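Local structure of putative alpha-L-fucosidase (Bacteroides thetaiotaomicron, 4H41) at residues Asp19-Leu24 with Tyr333-Glu338; Ala274-Arg279 with Ser314-Pro319; Leu286-Asp291 with Gly327-Arg332. The protein is a putative alpha-L-fucosidase with a TIM-barrel fold that probably takes part in the breakdown of host glycans. All blocks are in the same frame, centred on the assembly; numbering follows the deposited sequence.

Interaction 1 (Asp19-Leu24 with Tyr333-Glu338)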
loop_
_atom_site.group_PDB
_atom_site.type_symbol
_atom_site.label_atom_id
_atom_site.label_comp_id
_atom_site.label_asym_id
_atom_site.label_seq_id
_atom_site.Cartn_x
_atom_site.Cartn_y
_atom_site.Cartn_z
ATOM N N ASP B 19 -26.125 -14.513 -11.597
ATOM C CA ASP B 19 -26.136 -13.058 -11.543
ATOM C C ASP B 19 -26.785 -12.651 -10.229
ATOM O O ASP B 19 -27.888 -13.108 -9.898
ATOM C CB ASP B 19 -26.872 -12.442 -12.729
ATOM C CG ASP B 19 -26.396 -12.917 -14.093
ATOM O OD1 ASP B 19 -25.324 -13.542 -14.157
ATOM O OD2 ASP B 19 -27.098 -12.646 -15.099
ATOM N N LEU B 20 -26.020 -11.948 -9.415
ATOM C CA LEU B 20 -26.444 -11.354 -8.155
ATOM C C LEU B 20 -25.804 -9.996 -8.211
ATOM O O LEU B 20 -24.869 -9.677 -7.470
ATOM C CB LEU B 20 -26.042 -12.206 -6.940
ATOM C CG LEU B 20 -26.485 -11.698 -5.570
ATOM C CD1 LEU B 20 -27.973 -11.350 -5.554
ATOM C CD2 LEU B 20 -26.186 -12.724 -4.495
ATOM N N GLU B 21 -26.290 -9.222 -9.180
ATOM C CA GLU B 21 -25.785 -7.884 -9.442
ATOM C C GLU B 21 -26.550 -6.879 -8.624
ATOM O O GLU B 21 -27.742 -7.061 -8.337
ATOM C CB GLU B 21 -25.891 -7.528 -10.940
ATOM C CG GLU B 21 -25.150 -8.494 -11.852
ATOM C CD GLU B 21 -24.993 -8.075 -13.304
ATOM O OE1 GLU B 21 -25.373 -6.932 -13.649
ATOM O OE2 GLU B 21 -24.461 -8.885 -14.098
ATOM N N SER B 22 -25.865 -5.819 -8.231
ATOM C CA SER B 22 -26.501 -4.708 -7.516
ATOM C C SER B 22 -27.551 -4.107 -8.439
ATOM O O SER B 22 -27.418 -4.142 -9.669
ATOM C CB SER B 22 -25.471 -3.636 -7.152
ATOM O OG SER B 22 -24.299 -4.150 -6.498
ATOM N N LYS B 23 -28.584 -3.552 -7.867
ATOM C CA LYS B 23 -29.629 -2.906 -8.639
ATOM C C LYS B 23 -29.139 -1.506 -8.900
ATOM O O LYS B 23 -28.977 -0.777 -7.933
ATOM C CB LYS B 23 -30.942 -2.943 -7.832
ATOM C CG LYS B 23 -32.210 -2.520 -8.600
ATOM C CD LYS B 23 -32.394 -1.011 -8.707
ATOM C CE LYS B 23 -33.834 -0.526 -8.697
ATOM N NZ LYS B 23 -34.196 0.247 -7.461
ATOM N N LEU B 24 -28.820 -1.125 -10.186
ATOM C CA LEU B 24 -28.325 0.240 -10.412
ATOM C C LEU B 24 -29.480 1.237 -10.357
ATOM O O LEU B 24 -30.549 0.991 -10.898
ATOM C CB LEU B 24 -27.546 0.406 -11.722
ATOM C CG LEU B 24 -26.255 -0.404 -11.887
ATOM C CD1 LEU B 24 -25.370 0.259 -12.922
ATOM C CD2 LEU B 24 -25.470 -0.563 -10.581
ATOM N N TYR B 333 -17.480 -2.053 -13.959
ATOM C CA TYR B 333 -17.390 -1.356 -15.251
ATOM C C TYR B 333 -18.171 -2.106 -16.319
ATOM O O TYR B 333 -18.997 -1.517 -17.034
ATOM C CB TYR B 333 -15.911 -1.204 -15.622
ATOM C CG TYR B 333 -15.664 -0.484 -16.910
ATOM C CD1 TYR B 333 -15.639 -1.168 -18.112
ATOM C CD2 TYR B 333 -15.458 0.892 -16.934
ATOM C CE1 TYR B 333 -15.417 -0.502 -19.319
ATOM C CE2 TYR B 333 -15.181 1.560 -18.128
ATOM C CZ TYR B 333 -15.190 0.863 -19.320
ATOM O OH TYR B 333 -15.004 1.528 -20.498
ATOM N N ARG B 334 -17.970 -3.412 -16.413
ATOM C CA ARG B 334 -18.706 -4.219 -17.381
ATOM C C ARG B 334 -20.187 -4.223 -17.127
ATOM O O ARG B 334 -20.975 -4.281 -18.081
ATOM C CB ARG B 334 -18.205 -5.675 -17.380
ATOM C CG ARG B 334 -16.837 -5.841 -18.024
ATOM C CD ARG B 334 -16.653 -7.214 -18.605
ATOM N NE ARG B 334 -16.804 -8.229 -17.572
ATOM C CZ ARG B 334 -17.813 -9.093 -17.459
ATOM N NH1 ARG B 334 -18.819 -9.074 -18.327
ATOM N NH2 ARG B 334 -17.816 -9.989 -16.488
ATOM N N GLU B 335 -20.591 -4.221 -15.849
ATOM C CA GLU B 335 -22.004 -4.192 -15.526
ATOM C C GLU B 335 -22.673 -2.870 -15.971
ATOM O O GLU B 335 -23.726 -2.867 -16.593
ATOM C CB GLU B 335 -22.200 -4.411 -14.007
ATOM C CG GLU B 335 -21.995 -5.865 -13.654
ATOM C CD GLU B 335 -22.044 -6.219 -12.182
ATOM O OE1 GLU B 335 -22.162 -5.286 -11.358
ATOM O OE2 GLU B 335 -21.831 -7.407 -11.848
ATOM N N TYR B 336 -22.035 -1.759 -15.705
ATOM C CA TYR B 336 -22.543 -0.429 -16.071
ATOM C C TYR B 336 -22.608 -0.223 -17.561
ATOM O O TYR B 336 -23.561 0.397 -18.027
ATOM C CB TYR B 336 -21.650 0.630 -15.414
ATOM C CG TYR B 336 -21.978 2.062 -15.768
ATOM C CD1 TYR B 336 -23.013 2.744 -15.132
ATOM C CD2 TYR B 336 -21.269 2.734 -16.754
ATOM C CE1 TYR B 336 -23.309 4.071 -15.459
ATOM C CE2 TYR B 336 -21.583 4.051 -17.109
ATOM C CZ TYR B 336 -22.558 4.729 -16.421
ATOM O OH TYR B 336 -22.804 6.031 -16.787
ATOM N N PHE B 337 -21.641 -0.777 -18.315
ATOM C CA PHE B 337 -21.569 -0.643 -19.750
ATOM C C PHE B 337 -22.151 -1.830 -20.500
ATOM O O PHE B 337 -22.097 -1.831 -21.723
ATOM C CB PHE B 337 -20.118 -0.408 -20.178
ATOM C CG PHE B 337 -19.705 1.024 -19.941
ATOM C CD1 PHE B 337 -20.336 2.066 -20.618
ATOM C CD2 PHE B 337 -18.653 1.327 -19.108
ATOM C CE1 PHE B 337 -19.929 3.394 -20.434
ATOM C CE2 PHE B 337 -18.279 2.663 -18.878
ATOM C CZ PHE B 337 -18.931 3.690 -19.529
ATOM N N GLU B 338 -22.710 -2.803 -19.796
ATOM C CA GLU B 338 -23.350 -3.994 -20.342
ATOM C C GLU B 338 -22.414 -4.717 -21.317
ATOM O O GLU B 338 -22.801 -5.098 -22.414
ATOM C CB GLU B 338 -24.701 -3.633 -20.986
ATOM C CG GLU B 338 -25.671 -3.136 -19.941
ATOM C CD GLU B 338 -27.092 -3.063 -20.452
ATOM O OE1 GLU B 338 -27.311 -2.455 -21.519
ATOM O OE2 GLU B 338 -27.991 -3.619 -19.785
HETATM O O HOH W 1 -25.465 -5.038 -16.312
HETATM O O HOH W 2 -23.066 -5.758 -8.731
#
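Glu-21 and Leu-24, on an irregular N-terminal run, face Glu-335 and Tyr-336 near the end of the C-terminal helix, with the CA atoms of Glu-21 and Glu-335 8.1 Å apart. Glu-335 has CG anti to its carbonyl carbon (chi1 -76°), which with the extended chain sends the carboxylate out to Glu-21. In one of the two Glu-21 conformers, its carboxylate stacks on that of Glu-335, planes 17° apart, with OE2 of Glu-21 3.8 Å from OE2 of Glu-335; a salt bridge from Arg-332 to Glu-335 OE2 probably offsets the repulsion. One water donates to Glu-335 O and, in this conformer, to Glu-21 OE1; another accepts from Ser-22 N and donates to Glu-335 OE1. An alanine in place of Glu-335 would probably leave Arg-332 without this carboxylate and the water on Ser-22 N without its acceptor. CD1 of Leu-24 meets the edge of the Tyr-336 ring, 4.1 Å from CD1 of Tyr-336. The helix closes in a Schellman motif at Glu-338. The run lies along the outside of the last TIM-barrel helix, 324-337, whose Tyr-333 and Phe-337 pack on Leu-297 of helix 290-302, while Ser-22 and Leu-24 rest on Val-99 of the second subunit.

Interaction 2 (Ala274-Arg279 with Ser314-Pro319)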
loop_
_atom_site.group_PDB
_atom_site.type_symbol
_atom_site.label_atom_id
_atom_site.label_comp_id
_atom_site.label_asym_id
_atom_site.label_seq_id
_atom_site.Cartn_x
_atom_site.Cartn_y
_atom_site.Cartn_z
ATOM N N ALA B 274 -8.898 9.381 -18.086
ATOM C CA ALA B 274 -9.719 9.026 -16.940
ATOM C C ALA B 274 -8.929 8.143 -16.007
ATOM O O ALA B 274 -8.781 6.957 -16.260
ATOM C CB ALA B 274 -10.993 8.331 -17.387
ATOM N N GLU B 275 -8.375 8.737 -14.961
ATOM C CA GLU B 275 -7.553 8.009 -13.993
ATOM C C GLU B 275 -8.373 6.935 -13.291
ATOM O O GLU B 275 -9.438 7.229 -12.739
ATOM C CB GLU B 275 -6.965 8.973 -12.992
ATOM C CG GLU B 275 -5.990 9.933 -13.655
ATOM C CD GLU B 275 -5.356 10.955 -12.732
ATOM O OE1 GLU B 275 -5.903 11.169 -11.624
ATOM O OE2 GLU B 275 -4.229 11.409 -13.047
ATOM N N SER B 276 -7.860 5.695 -13.279
ATOM C CA SER B 276 -8.556 4.565 -12.666
ATOM C C SER B 276 -7.951 4.180 -11.325
ATOM O O SER B 276 -8.320 3.144 -10.733
ATOM C CB SER B 276 -8.618 3.409 -13.661
ATOM O OG SER B 276 -7.369 3.137 -14.245
ATOM N N PHE B 277 -7.119 5.085 -10.757
ATOM C CA PHE B 277 -6.557 4.966 -9.416
ATOM C C PHE B 277 -7.149 6.083 -8.562
ATOM O O PHE B 277 -7.600 7.100 -9.109
ATOM C CB PHE B 277 -5.038 5.004 -9.423
ATOM C CG PHE B 277 -4.458 6.278 -9.971
ATOM C CD1 PHE B 277 -4.271 6.442 -11.333
ATOM C CD2 PHE B 277 -4.192 7.358 -9.136
ATOM C CE1 PHE B 277 -3.764 7.633 -11.844
ATOM C CE2 PHE B 277 -3.667 8.539 -9.651
ATOM C CZ PHE B 277 -3.415 8.647 -11.001
ATOM N N ASP B 278 -7.164 5.904 -7.237
ATOM C CA ASP B 278 -7.775 6.846 -6.338
ATOM C C ASP B 278 -6.760 7.860 -5.785
ATOM O O ASP B 278 -5.840 7.493 -5.104
ATOM C CB ASP B 278 -8.461 6.070 -5.176
ATOM C CG ASP B 278 -9.651 6.810 -4.618
ATOM O OD1 ASP B 278 -9.474 7.985 -4.228
ATOM O OD2 ASP B 278 -10.802 6.214 -4.601
ATOM N N ARG B 279 -6.993 9.142 -6.018
ATOM C CA ARG B 279 -6.149 10.213 -5.481
ATOM C C ARG B 279 -6.631 10.693 -4.100
ATOM O O ARG B 279 -6.005 11.565 -3.528
ATOM C CB ARG B 279 -6.160 11.428 -6.445
ATOM C CG ARG B 279 -5.229 11.260 -7.580
ATOM C CD ARG B 279 -5.126 12.570 -8.351
ATOM N NE ARG B 279 -4.376 12.327 -9.547
ATOM C CZ ARG B 279 -3.067 12.200 -9.620
ATOM N NH1 ARG B 279 -2.305 12.486 -8.574
ATOM N NH2 ARG B 279 -2.496 11.907 -10.768
ATOM N N SER B 314 -3.659 -2.070 -16.644
ATOM C CA SER B 314 -2.979 -3.249 -16.061
ATOM C C SER B 314 -2.939 -3.269 -14.526
ATOM O O SER B 314 -3.023 -4.345 -13.949
ATOM C CB SER B 314 -1.590 -3.421 -16.627
ATOM O OG SER B 314 -1.721 -3.591 -18.036
ATOM N N HIS B 315 -2.695 -2.136 -13.885
ATOM C CA HIS B 315 -2.675 -2.084 -12.429
ATOM C C HIS B 315 -4.032 -1.840 -11.829
ATOM O O HIS B 315 -4.327 -2.342 -10.720
ATOM C CB HIS B 315 -1.750 -0.961 -11.943
ATOM C CG HIS B 315 -0.287 -1.267 -12.056
ATOM N ND1 HIS B 315 0.391 -1.113 -13.240
ATOM C CD2 HIS B 315 0.587 -1.686 -11.112
ATOM C CE1 HIS B 315 1.651 -1.443 -12.986
ATOM N NE2 HIS B 315 1.813 -1.746 -11.707
ATOM N N PHE B 316 -4.821 -0.959 -12.455
ATOM C CA PHE B 316 -6.009 -0.449 -11.794
ATOM C C PHE B 316 -7.352 -0.965 -12.284
ATOM O O PHE B 316 -8.320 -0.768 -11.561
ATOM C CB PHE B 316 -5.975 1.075 -11.787
ATOM C CG PHE B 316 -4.704 1.562 -11.120
ATOM C CD1 PHE B 316 -4.493 1.365 -9.765
ATOM C CD2 PHE B 316 -3.700 2.179 -11.855
ATOM C CE1 PHE B 316 -3.318 1.791 -9.143
ATOM C CE2 PHE B 316 -2.525 2.627 -11.221
ATOM C CZ PHE B 316 -2.331 2.388 -9.883
HETATM N N MSE B 317 -7.432 -1.656 -13.424
HETATM C CA MSE B 317 -8.684 -2.240 -13.897
HETATM C C MSE B 317 -8.564 -3.673 -14.318
HETATM O O MSE B 317 -9.560 -4.254 -14.710
HETATM C CB MSE B 317 -9.250 -1.428 -15.077
HETATM C CG MSE B 317 -9.423 -0.004 -14.787
HETATM SE SE MSE B 317 -10.246 0.939 -16.340
HETATM C CE MSE B 317 -11.934 -0.060 -16.408
ATOM N N SER B 318 -7.403 -4.273 -14.245
ATOM C CA SER B 318 -7.282 -5.620 -14.783
ATOM C C SER B 318 -7.652 -6.713 -13.819
ATOM O O SER B 318 -7.167 -6.721 -12.701
ATOM C CB SER B 318 -5.847 -5.871 -15.219
ATOM O OG SER B 318 -5.671 -7.226 -15.622
ATOM N N PRO B 319 -8.330 -7.775 -14.291
ATOM C CA PRO B 319 -8.505 -8.975 -13.447
ATOM C C PRO B 319 -7.190 -9.650 -13.030
ATOM O O PRO B 319 -7.155 -10.397 -12.051
ATOM C CB PRO B 319 -9.300 -9.937 -14.384
ATOM C CG PRO B 319 -10.009 -9.053 -15.312
ATOM C CD PRO B 319 -9.036 -7.909 -15.579
#
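Phe-316, Ser-276 and Phe-277 bury most of the surface where the loop after strand 269-273 meets the end of the short helix 313-316. The Phe-316 ring lies beneath the first carbon of the Phe-277 side chain: CB of Phe-277 stands 3.5 Å from the ring centroid, only 7° off the normal, a well-centred CH-pi contact. On the opposite face of the same ring sits CB of His-315, so the phenyl group is sandwiched between two methylenes. The two aromatic rings are inclined at 47° with centroids 5.5 Å apart, an oblique pair. With chi1 at 61°, Phe-277 carries its ring away from helix 313-316 while CB stays over Phe-316. There CE2 of Phe-277 lies 3.6 Å above the Arg-279 guanidinium plane, offset toward the rim; that guanidinium grips Glu-275 side-on through NE and NH2.

The carbonyl O of Ser-276 is 3.3 Å from CB of Phe-316, and CB of Ser-276 lies 3.7 Å from CG of selenomethionine Met-317. The Ser-276 hydroxyl also packs by these carbons, yet its polar partner is Thr-310 OG1. An unidentified molecule, probably from the crystallisation liquor, lies about 3 Å from the Phe-277 side chain and may mark a pocket. The loop and the helix end thus join at the C-terminal ends of adjacent strands 269-273 and 307-310, the side where TIM-barrel enzymes carry their active sites, as is probable here, with Met-317 reaching outward to Leu-329 and Tyr-333 of helix 324-337.

Interaction 3 (Leu286-Asp291 with Gly327-Arg332)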
loop_
_atom_site.group_PDB
_atom_site.type_symbol
_atom_site.label_atom_id
_atom_site.label_comp_id
_atom_site.label_asym_id
_atom_site.label_seq_id
_atom_site.Cartn_x
_atom_site.Cartn_y
_atom_site.Cartn_z
ATOM N N LEU B 286 -4.030 3.042 -5.183
ATOM C CA LEU B 286 -4.774 1.810 -5.420
ATOM C C LEU B 286 -5.972 2.113 -6.305
ATOM O O LEU B 286 -6.226 3.287 -6.614
ATOM C CB LEU B 286 -5.190 1.188 -4.071
ATOM C CG LEU B 286 -4.034 0.545 -3.323
ATOM C CD1 LEU B 286 -4.495 0.142 -1.936
ATOM C CD2 LEU B 286 -3.487 -0.642 -4.061
ATOM N N PRO B 287 -6.651 1.055 -6.809
ATOM C CA PRO B 287 -7.774 1.302 -7.717
ATOM C C PRO B 287 -8.843 2.248 -7.166
ATOM O O PRO B 287 -9.164 2.276 -5.956
ATOM C CB PRO B 287 -8.331 -0.099 -7.954
ATOM C CG PRO B 287 -7.114 -1.000 -7.773
ATOM C CD PRO B 287 -6.399 -0.399 -6.661
ATOM N N ILE B 288 -9.417 3.035 -8.089
ATOM C CA ILE B 288 -10.463 3.995 -7.756
ATOM C C ILE B 288 -11.784 3.312 -7.433
ATOM O O ILE B 288 -12.102 2.232 -7.925
ATOM C CB ILE B 288 -10.625 5.013 -8.935
ATOM C CG1 ILE B 288 -11.266 6.320 -8.470
ATOM C CG2 ILE B 288 -11.389 4.415 -10.101
ATOM C CD1 ILE B 288 -11.199 7.432 -9.527
ATOM N N LYS B 289 -12.593 3.997 -6.626
ATOM C CA LYS B 289 -13.983 3.649 -6.417
ATOM C C LYS B 289 -14.740 3.804 -7.769
ATOM O O LYS B 289 -14.683 4.862 -8.403
ATOM C CB LYS B 289 -14.611 4.564 -5.338
ATOM C CG LYS B 289 -16.109 4.374 -5.190
ATOM C CD LYS B 289 -16.712 5.269 -4.099
ATOM C CE LYS B 289 -16.342 4.892 -2.713
ATOM N NZ LYS B 289 -17.172 5.669 -1.735
ATOM N N PHE B 290 -15.406 2.741 -8.210
ATOM C CA PHE B 290 -16.131 2.748 -9.474
ATOM C C PHE B 290 -16.998 4.008 -9.662
ATOM O O PHE B 290 -16.946 4.637 -10.721
ATOM C CB PHE B 290 -17.026 1.513 -9.604
ATOM C CG PHE B 290 -17.905 1.626 -10.831
ATOM C CD1 PHE B 290 -17.348 1.726 -12.099
ATOM C CD2 PHE B 290 -19.269 1.801 -10.703
ATOM C CE1 PHE B 290 -18.163 1.907 -13.223
ATOM C CE2 PHE B 290 -20.071 2.035 -11.821
ATOM C CZ PHE B 290 -19.513 2.045 -13.071
ATOM N N ASP B 291 -17.778 4.383 -8.655
ATOM C CA ASP B 291 -18.673 5.561 -8.818
ATOM C C ASP B 291 -17.916 6.826 -9.117
ATOM O O ASP B 291 -18.409 7.654 -9.864
ATOM C CB ASP B 291 -19.601 5.787 -7.616
ATOM C CG ASP B 291 -20.917 5.026 -7.703
ATOM O OD1 ASP B 291 -21.232 4.493 -8.800
ATOM O OD2 ASP B 291 -21.693 5.070 -6.718
ATOM N N GLY B 327 -9.756 -5.999 -10.315
ATOM C CA GLY B 327 -10.611 -7.028 -10.925
ATOM C C GLY B 327 -12.068 -6.774 -10.623
ATOM O O GLY B 327 -12.918 -6.919 -11.492
ATOM N N HIS B 328 -12.365 -6.344 -9.391
ATOM C CA HIS B 328 -13.717 -5.987 -9.026
ATOM C C HIS B 328 -14.152 -4.724 -9.779
ATOM O O HIS B 328 -15.286 -4.660 -10.253
ATOM C CB HIS B 328 -13.823 -5.809 -7.507
ATOM C CG HIS B 328 -13.624 -7.093 -6.759
ATOM N ND1 HIS B 328 -14.427 -8.199 -7.006
ATOM C CD2 HIS B 328 -12.719 -7.420 -5.802
ATOM C CE1 HIS B 328 -14.013 -9.152 -6.176
ATOM N NE2 HIS B 328 -12.925 -8.751 -5.485
ATOM N N LEU B 329 -13.262 -3.743 -9.944
ATOM C CA LEU B 329 -13.570 -2.538 -10.732
ATOM C C LEU B 329 -13.959 -2.922 -12.167
ATOM O O LEU B 329 -14.911 -2.381 -12.725
ATOM C CB LEU B 329 -12.392 -1.583 -10.779
ATOM C CG LEU B 329 -12.605 -0.264 -11.578
ATOM C CD1 LEU B 329 -13.846 0.468 -11.159
ATOM C CD2 LEU B 329 -11.414 0.681 -11.331
ATOM N N TYR B 330 -13.234 -3.877 -12.718
ATOM C CA TYR B 330 -13.498 -4.379 -14.081
ATOM C C TYR B 330 -14.910 -4.941 -14.171
ATOM O O TYR B 330 -15.613 -4.645 -15.119
ATOM C CB TYR B 330 -12.475 -5.459 -14.410
ATOM C CG TYR B 330 -12.492 -5.996 -15.825
ATOM C CD1 TYR B 330 -11.730 -5.401 -16.822
ATOM C CD2 TYR B 330 -13.093 -7.209 -16.114
ATOM C CE1 TYR B 330 -11.615 -5.969 -18.084
ATOM C CE2 TYR B 330 -13.004 -7.779 -17.383
ATOM C CZ TYR B 330 -12.231 -7.174 -18.349
ATOM O OH TYR B 330 -12.114 -7.761 -19.587
ATOM N N ASP B 331 -15.339 -5.692 -13.149
ATOM C CA ASP B 331 -16.696 -6.252 -13.096
ATOM C C ASP B 331 -17.753 -5.151 -12.980
ATOM O O ASP B 331 -18.739 -5.207 -13.686
ATOM C CB ASP B 331 -16.826 -7.224 -11.940
ATOM C CG ASP B 331 -16.000 -8.489 -12.066
ATOM O OD1 ASP B 331 -15.509 -8.774 -13.190
ATOM O OD2 ASP B 331 -15.798 -9.171 -11.026
ATOM N N ARG B 332 -17.544 -4.152 -12.121
ATOM C CA ARG B 332 -18.516 -3.031 -11.982
ATOM C C ARG B 332 -18.621 -2.246 -13.283
ATOM O O ARG B 332 -19.719 -1.821 -13.672
ATOM C CB ARG B 332 -18.120 -2.083 -10.845
ATOM C CG ARG B 332 -17.984 -2.687 -9.451
ATOM C CD ARG B 332 -19.272 -3.190 -8.802
ATOM N NE ARG B 332 -19.785 -4.437 -9.380
ATOM C CZ ARG B 332 -19.245 -5.650 -9.252
ATOM N NH1 ARG B 332 -18.158 -5.837 -8.502
ATOM N NH2 ARG B 332 -19.792 -6.685 -9.857
#
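Phe-290 and Leu-329 bring together the last two large helices of the TIM barrel, 290-302 and 324-337, where the first of them begins. The fit across the two segments is apolar, with CA of Phe-290 6.0 Å from CA of Leu-329.

Aliphatic packing is carried by Leu-329, whose two methyl groups divide the work. CD1 of Leu-329 lies 3.7 Å from CB of Phe-290 and reaches the edge of its ring near the plane. CD2 of Leu-329 turns instead to Ile-288, 3.9 Å from CG2 of Ile-288, and also lies against the Ile-288 carbonyl. With CG anti to the backbone N (chi1 -180°), the leucine directs this fork across to the loop and the helix start together.

The aromatic part belongs to Phe-290. Its CG, likewise anti to N (chi1 173°), swings the ring alongside helix 324-337, where Arg-332 covers one face by a CH-pi contact. Here the aliphatic root of the arginine does the touching, and the chain then bends at chi2 and chi3, leading the guanidinium away. The guanidinium charge is engaged by a salt bridge to Glu-335.

Hydrogen bonds come from the second subunit: OD1 of its Asn-50 accepts from Phe-290 N, ND2 of that Asn-50 donates to Ile-288 O, and its backbone O accepts from Arg-332 NH1. The junction of the two helices is therefore also part of the subunit interface. At the ring face, Arg-332 CB stands 4.1 Å from the Phe-290 centroid, 26° off the normal.

The three contacts lie on the same side of the chain's centre and gather the closing part of the TIM barrel. Interactions 2 and 3 have centres about 7 Å apart and cross along the chain, their segments alternating; backbone pairing of Ser-276 with Ile-288 ties their first segments together, and Leu-329 CD2 packs on Phe-316 O. Interaction 1, whose centre is about 12 Å from that of interaction 3 and 18 Å from that of interaction 2, encloses both in sequence. It shares helix 324-337 with interaction 3, where Tyr-336 packs on Phe-290. Loops at the C-terminal ends of the last two strands, the last helices and the subunit interface thus form one continuous packed region.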